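Local coordinates for penicillin-binding protein 1A (Mycobacterium tuberculosis, PDB 5CXW), which builds and cross-links cell-wall peptidoglycan, and is captured here as its penicillin-sensitive transpeptidase domain acylated by penicillin V, at residues L93-G96 with S97-K100; T295-G298 with D299-A302. One frame throughout, in Å; residues are numbered along the deposited sequence.

Interaction 1 of 2, residues L93-G96 with S97-K100; sequences LQTG and SSFK. With 35P ((2R,4S)-5,5-dimethyl-2-{(1R)-2-oxo-1-[(phenoxyacetyl)amino]ethyl}-1,3-thiazolidine-4-carboxylic acid), chain C.
Ser-97, joined directly to Gly-96, opens the SxxK motif of the penicillin-binding transpeptidase fold, in a tight 3-10 turn just before helix 100-109. It is the nucleophile by similarity, and here its OG is covalently bound to C6 of opened penicillin V, 1.3 Å away. Ser-97 OG stands anti to its own carbonyl carbon (chi1 -65°), beside the backbone N. With the acyl group held there, Ser-97 N donates to the acyl oxygen O17 at 2.7 Å. That N-H is one arm of the oxyanion hole expected in this family. The drug's N7 also donates to Ser-97 OG. Ser-98 turns back on Thr-95. Its N (3.3 Å) and its OG (2.7 Å) both hydrogen-bond to Thr-95 O, from the same face of the carbonyl plane. Phe-99 N donates a nearly straight hydrogen bond to the O of Gly-96 (3.1 Å), whose positive phi (56°) suits glycine. Thr-95 OG1 meets the Phe-99 ring obliquely, 3.3 Å from CD1. Lys-100, the motif lysine, runs fully extended and also hydrogen-bonds to Ser-150 OG and Asn-152 OD1. Its NZ makes a weak hydrogen bond to Ser-97 OG, 3.3 Å away.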
ATOM      1  N   LEU A  93       8.941   0.442  -6.810  1.00 13.29           N
ATOM      2  CA  LEU A  93       8.178   1.515  -7.366  1.00 13.14           C
ATOM      3  C   LEU A  93       8.096   2.712  -6.424  1.00 12.70           C
ATOM      4  O   LEU A  93       7.904   2.536  -5.239  1.00 12.09           O
ATOM      5  CB  LEU A  93       6.779   1.018  -7.724  1.00 13.32           C
ATOM      6  CG  LEU A  93       6.685  -0.077  -8.793  1.00 14.37           C
ATOM      7  CD1 LEU A  93       5.274  -0.678  -8.873  1.00 14.93           C
ATOM      8  CD2 LEU A  93       7.115   0.480 -10.161  1.00 14.93           C
ATOM      9  N   GLN A  94       8.113   3.929  -6.973  1.00 12.54           N
ATOM     10  CA  GLN A  94       7.804   5.103  -6.153  1.00 11.99           C
ATOM     11  C   GLN A  94       6.329   5.094  -5.793  1.00 11.50           C
ATOM     12  O   GLN A  94       5.474   4.793  -6.640  1.00 12.17           O
ATOM     13  CB  GLN A  94       8.136   6.428  -6.873  1.00 12.44           C
ATOM     14  CG  GLN A  94       9.613   6.504  -7.253  1.00 13.34           C
ATOM     15  CD  GLN A  94       9.913   7.833  -7.865  1.00 13.56           C
ATOM     16  OE1 GLN A  94       9.348   8.168  -8.889  1.00 14.19           O
ATOM     17  NE2 GLN A  94      10.781   8.598  -7.254  1.00 13.99           N
ATOM     18  N   THR A  95       6.036   5.404  -4.545  1.00 10.92           N
ATOM     19  CA  THR A  95       4.663   5.346  -3.985  1.00 10.62           C
ATOM     20  C   THR A  95       3.918   6.663  -3.922  1.00 10.73           C
ATOM     21  O   THR A  95       2.670   6.681  -3.658  1.00 10.68           O
ATOM     22  CB  THR A  95       4.731   4.760  -2.558  1.00 10.49           C
ATOM     23  OG1 THR A  95       5.659   5.531  -1.798  1.00 10.11           O
ATOM     24  CG2 THR A  95       5.178   3.334  -2.629  1.00 11.00           C
ATOM     25  N   GLY A  96       4.658   7.785  -4.100  1.00 10.63           N
ATOM     26  CA  GLY A  96       4.063   9.078  -4.010  1.00 11.03           C
ATOM     27  C   GLY A  96       3.385   9.244  -2.662  1.00 10.83           C
ATOM     28  O   GLY A  96       3.870   8.739  -1.651  1.00 10.65           O
ATOM     29  N   SER A  97       2.248   9.934  -2.676  1.00 11.22           N
ATOM     30  CA  SER A  97       1.577  10.349  -1.451  1.00 11.82           C
ATOM     31  C   SER A  97       1.007   9.203  -0.644  1.00 11.04           C
ATOM     32  O   SER A  97       0.596   9.438   0.501  1.00 11.00           O
ATOM     33  CB  SER A  97       0.456  11.297  -1.757  1.00 12.34           C
ATOM     34  OG  SER A  97       0.965  12.523  -2.322  1.00 13.52           O
ATOM     35  N   SER A  98       0.995   7.981  -1.169  1.00 10.69           N
ATOM     36  CA  SER A  98       0.517   6.862  -0.369  1.00 10.61           C
ATOM     37  C   SER A  98       1.465   6.603   0.800  1.00 10.35           C
ATOM     38  O   SER A  98       1.085   5.947   1.783  1.00 10.56           O
ATOM     39  CB  SER A  98       0.280   5.616  -1.209  1.00 11.07           C
ATOM     40  OG  SER A  98       1.451   5.102  -1.800  1.00 11.10           O
ATOM     41  N   PHE A  99       2.694   7.139   0.712  1.00 10.08           N
ATOM     42  CA  PHE A  99       3.665   6.937   1.761  1.00 10.00           C
ATOM     43  C   PHE A  99       3.442   7.914   2.937  1.00  9.77           C
ATOM     44  O   PHE A  99       4.021   7.698   4.046  1.00  9.60           O
ATOM     45  CB  PHE A  99       5.084   7.114   1.230  1.00 10.17           C
ATOM     46  CG  PHE A  99       6.036   6.088   1.784  1.00 10.26           C
ATOM     47  CD1 PHE A  99       5.928   4.786   1.373  1.00 10.47           C
ATOM     48  CD2 PHE A  99       6.994   6.409   2.718  1.00 10.48           C
ATOM     49  CE1 PHE A  99       6.730   3.817   1.878  1.00 10.65           C
ATOM     50  CE2 PHE A  99       7.842   5.418   3.204  1.00 10.73           C
ATOM     51  CZ  PHE A  99       7.697   4.135   2.797  1.00 10.60           C
ATOM     52  N   LYS A 100       2.584   8.943   2.762  1.00  9.76           N
ATOM     53  CA  LYS A 100       2.378   9.914   3.813  1.00 10.15           C
ATOM     54  C   LYS A 100       1.860   9.297   5.115  1.00 10.24           C
ATOM     55  O   LYS A 100       2.053   9.873   6.203  1.00 10.56           O
ATOM     56  CB  LYS A 100       1.378  11.028   3.391  1.00 10.56           C
ATOM     57  CG  LYS A 100       1.941  11.964   2.350  1.00 11.38           C
ATOM     58  CD  LYS A 100       0.947  12.987   1.856  1.00 11.55           C
ATOM     59  CE  LYS A 100       1.615  13.796   0.782  1.00 12.47           C
ATOM     60  NZ  LYS A 100       0.663  14.651   0.162  1.00 13.19           N
TER
HETATM   61  C24 35P C 702       4.062  17.381  -9.531  1.00 22.91           C
HETATM   62  C23 35P C 702       4.325  17.668 -10.868  1.00 23.35           C
HETATM   63  C22 35P C 702       3.843  16.843 -11.860  1.00 21.66           C
HETATM   64  C21 35P C 702       3.082  15.725 -11.554  1.00 21.04           C
HETATM   65  C20 35P C 702       2.804  15.422 -10.239  1.00 22.38           C
HETATM   66  C19 35P C 702       3.290  16.267  -9.212  1.00 21.95           C
HETATM   67  O1  35P C 702       3.039  16.039  -7.881  1.00 21.08           O
HETATM   68  C2  35P C 702       2.053  15.075  -7.526  1.00 17.88           C
HETATM   69  C3  35P C 702       1.744  15.216  -6.060  1.00 16.93           C
HETATM   70  O18 35P C 702       1.903  16.292  -5.502  1.00 15.90           O
HETATM   71  N4  35P C 702       1.284  14.111  -5.492  1.00 15.36           N
HETATM   72  C5  35P C 702       0.875  14.087  -4.096  1.00 15.65           C
HETATM   73  C6  35P C 702       0.989  12.694  -3.630  1.00 15.22           C
HETATM   74  O17 35P C 702       1.013  11.687  -4.368  1.00 14.58           O
HETATM   75  C8  35P C 702      -0.620  14.570  -3.840  1.00 16.87           C
HETATM   76  N7  35P C 702      -1.312  13.315  -3.791  1.00 17.04           N
HETATM   77  S11 35P C 702      -1.429  15.483  -5.039  1.00 19.18           S
HETATM   78  C10 35P C 702      -2.566  14.287  -5.559  1.00 16.79           C
HETATM   79  C12 35P C 702      -2.658  14.256  -7.084  1.00 16.87           C
HETATM   80  C15 35P C 702      -3.961  14.510  -5.041  1.00 17.24           C
HETATM   81  C9  35P C 702      -1.957  12.979  -5.040  1.00 15.60           C
HETATM   82  C13 35P C 702      -2.830  11.781  -4.835  1.00 15.30           C
HETATM   83  O14 35P C 702      -3.254  11.588  -3.654  1.00 15.63           O
HETATM   84  O16 35P C 702      -3.031  11.043  -5.823  1.00 14.40           O

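Interaction 2 of 2, residues T295-G298 with D299-A302; sequences TQFG and DTTA. With 35P ((2R,4S)-5,5-dimethyl-2-{(1R)-2-oxo-1-[(phenoxyacetyl)amino]ethyl}-1,3-thiazolidine-4-carboxylic acid), chain C.
Gln-296 CG lies anti to the backbone N (chi1 175°) and the chain stays extended beyond it, which carries the amide across to the residues after the turn. There Gln-296 NE2 donates to Thr-300 O at 2.9 Å. The bond is nearly straight and lies in the plane of the carbonyl and close to that of the amide, so it helps fix the rotation of the amide. Thr-300 OG1 sits between its own N and carbonyl carbon (chi1 76°), pointing back to the chain before the turn. It donates to Phe-297 O at 2.6 Å. Thr-300 N reaches the same oxygen at 2.9 Å, so two donors grip one carbonyl. The hydroxyl also accepts from Ala-302 N at 3.1 Å, which makes an ST turn. Thr-300 OG1 lies at the edge of the Phe-297 ring, near its plane, and Thr-300 CG2 meets ring atom CD2 at 3.8 Å. Phe-297 N hydrogen-bonds to Ala-302 O at 2.8 Å. Gln-296 lies over one face of the drug's phenoxy ring, with CB above its centre and CG 3.5 Å from C22. At the rim of that ring Ala-302 O comes within 3.2 Å of C21, and Thr-300 O lies near C22. Phe-297 to Thr-300 form a type II' beta turn, with Gly-298 at positive phi. The turn belongs to the hairpin loop joining strands 289-296 and 303-312, which here borders the penicillin side-chain pocket of the transpeptidase site.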
ATOM      1  N   THR A 295       2.718  10.062  -8.580  1.00 11.56           N
ATOM      2  CA  THR A 295       4.103  10.567  -8.750  1.00 12.04           C
ATOM      3  C   THR A 295       4.261  11.412 -10.007  1.00 13.18           C
ATOM      4  O   THR A 295       3.534  11.268 -11.002  1.00 13.14           O
ATOM      5  CB  THR A 295       5.129   9.444  -8.745  1.00 12.13           C
ATOM      6  OG1 THR A 295       4.968   8.656  -9.882  1.00 12.51           O
ATOM      7  CG2 THR A 295       4.953   8.520  -7.566  1.00 12.04           C
ATOM      8  N   GLN A 296       5.255  12.288  -9.947  1.00 13.42           N
ATOM      9  CA  GLN A 296       5.627  13.120 -11.071  1.00 15.13           C
ATOM     10  C   GLN A 296       6.519  12.387 -12.053  1.00 16.11           C
ATOM     11  O   GLN A 296       7.459  11.679 -11.671  1.00 15.61           O
ATOM     12  CB  GLN A 296       6.409  14.348 -10.541  1.00 15.75           C
ATOM     13  CG  GLN A 296       6.986  15.264 -11.591  1.00 17.48           C
ATOM     14  CD  GLN A 296       7.607  16.491 -10.936  1.00 18.62           C
ATOM     15  OE1 GLN A 296       8.110  16.425  -9.786  1.00 19.13           O
ATOM     16  NE2 GLN A 296       7.643  17.612 -11.681  1.00 19.60           N
ATOM     17  N   PHE A 297       6.271  12.637 -13.340  1.00 17.21           N
ATOM     18  CA  PHE A 297       7.125  12.185 -14.376  1.00 19.29           C
ATOM     19  C   PHE A 297       8.255  13.210 -14.577  1.00 20.36           C
ATOM     20  O   PHE A 297       8.009  14.367 -14.957  1.00 20.21           O
ATOM     21  CB  PHE A 297       6.370  11.971 -15.705  1.00 21.23           C
ATOM     22  CG  PHE A 297       7.281  11.407 -16.741  1.00 23.40           C
ATOM     23  CD1 PHE A 297       7.593  10.060 -16.705  1.00 24.98           C
ATOM     24  CD2 PHE A 297       7.925  12.219 -17.632  1.00 25.01           C
ATOM     25  CE1 PHE A 297       8.503   9.514 -17.567  1.00 26.27           C
ATOM     26  CE2 PHE A 297       8.842  11.683 -18.512  1.00 26.80           C
ATOM     27  CZ  PHE A 297       9.154  10.334 -18.460  1.00 26.64           C
ATOM     28  N   GLY A 298       9.478  12.790 -14.283  1.00 21.14           N
ATOM     29  CA  GLY A 298      10.639  13.714 -14.408  1.00 23.53           C
ATOM     30  C   GLY A 298      10.440  15.064 -13.703  1.00 24.64           C
ATOM     31  O   GLY A 298      10.080  15.148 -12.514  1.00 23.81           O
ATOM     32  N   ASP A 299      10.698  16.126 -14.451  1.00 27.46           N
ATOM     33  CA  ASP A 299      10.457  17.465 -13.994  1.00 28.81           C
ATOM     34  C   ASP A 299       9.342  18.045 -14.813  1.00 29.19           C
ATOM     35  O   ASP A 299       9.257  19.259 -14.943  1.00 30.41           O
ATOM     36  CB  ASP A 299      11.756  18.302 -14.121  1.00 32.86           C
ATOM     37  CG  ASP A 299      12.216  18.503 -15.590  1.00 37.41           C
ATOM     38  OD1 ASP A 299      11.634  17.907 -16.571  1.00 41.17           O
ATOM     39  OD2 ASP A 299      13.179  19.305 -15.783  1.00 42.44           O
ATOM     40  N   THR A 300       8.467  17.180 -15.361  1.00 28.28           N
ATOM     41  CA  THR A 300       7.373  17.616 -16.226  1.00 27.02           C
ATOM     42  C   THR A 300       6.146  17.899 -15.387  1.00 25.65           C
ATOM     43  O   THR A 300       6.152  17.744 -14.170  1.00 25.71           O
ATOM     44  CB  THR A 300       7.041  16.550 -17.262  1.00 27.11           C
ATOM     45  OG1 THR A 300       6.310  15.466 -16.663  1.00 25.15           O
ATOM     46  CG2 THR A 300       8.327  16.013 -17.956  1.00 28.63           C
ATOM     47  N   THR A 301       5.058  18.308 -16.045  1.00 25.12           N
ATOM     48  CA  THR A 301       3.771  18.518 -15.347  1.00 24.20           C
ATOM     49  C   THR A 301       2.898  17.241 -15.294  1.00 22.46           C
ATOM     50  O   THR A 301       1.792  17.259 -14.774  1.00 22.78           O
ATOM     51  CB  THR A 301       2.967  19.571 -16.113  1.00 25.48           C
ATOM     52  OG1 THR A 301       2.722  19.083 -17.428  1.00 26.85           O
ATOM     53  CG2 THR A 301       3.777  20.841 -16.237  1.00 26.50           C
ATOM     54  N   ALA A 302       3.417  16.143 -15.841  1.00 20.95           N
ATOM     55  CA  ALA A 302       2.677  14.907 -16.020  1.00 19.74           C
ATOM     56  C   ALA A 302       3.032  13.839 -14.953  1.00 18.04           C
ATOM     57  O   ALA A 302       3.960  14.033 -14.150  1.00 17.30           O
ATOM     58  CB  ALA A 302       2.945  14.404 -17.430  1.00 20.19           C
TER
HETATM   59  C24 35P C 702       4.062  17.381  -9.531  1.00 22.91           C
HETATM   60  C23 35P C 702       4.325  17.668 -10.868  1.00 23.35           C
HETATM   61  C22 35P C 702       3.843  16.843 -11.860  1.00 21.66           C
HETATM   62  C21 35P C 702       3.082  15.725 -11.554  1.00 21.04           C
HETATM   63  C20 35P C 702       2.804  15.422 -10.239  1.00 22.38           C
HETATM   64  C19 35P C 702       3.290  16.267  -9.212  1.00 21.95           C
HETATM   65  O1  35P C 702       3.039  16.039  -7.881  1.00 21.08           O
HETATM   66  C2  35P C 702       2.053  15.075  -7.526  1.00 17.88           C
HETATM   67  C3  35P C 702       1.744  15.216  -6.060  1.00 16.93           C
HETATM   68  O18 35P C 702       1.903  16.292  -5.502  1.00 15.90           O
HETATM   69  N4  35P C 702       1.284  14.111  -5.492  1.00 15.36           N
HETATM   70  C5  35P C 702       0.875  14.087  -4.096  1.00 15.65           C
HETATM   71  C6  35P C 702       0.989  12.694  -3.630  1.00 15.22           C
HETATM   72  O17 35P C 702       1.013  11.687  -4.368  1.00 14.58           O
HETATM   73  C8  35P C 702      -0.620  14.570  -3.840  1.00 16.87           C
HETATM   74  N7  35P C 702      -1.312  13.315  -3.791  1.00 17.04           N
HETATM   75  S11 35P C 702      -1.429  15.483  -5.039  1.00 19.18           S
HETATM   76  C10 35P C 702      -2.566  14.287  -5.559  1.00 16.79           C
HETATM   77  C12 35P C 702      -2.658  14.256  -7.084  1.00 16.87           C
HETATM   78  C15 35P C 702      -3.961  14.510  -5.041  1.00 17.24           C
HETATM   79  C9  35P C 702      -1.957  12.979  -5.040  1.00 15.60           C
HETATM   80  C13 35P C 702      -2.830  11.781  -4.835  1.00 15.30           C
HETATM   81  O14 35P C 702      -3.254  11.588  -3.654  1.00 15.63           O
HETATM   82  O16 35P C 702      -3.031  11.043  -5.823  1.00 14.40           O

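Overall arrangement
Both contacts are local and both touch the penicillin, but at different parts of it: the acyl carbon and the thiazolidine nitrogen in the first, the phenoxy end in the second. Interaction 1 is buried, about 8 Å from the centre of the chain, at the start of helix 100-109. Interaction 2 is a surface loop at the edge strand of the five-stranded sheet, and its centre lies about 14 Å from that of interaction 1. The first holds the drug by a covalent bond and hydrogen bonds. The second meets it through carbon, amide and carbonyl contacts. Each has a glycine with positive phi and a backbone oxygen shared by two donors. They meet directly where Thr-295 CG2 packs on Gly-96 N at 3.6 Å.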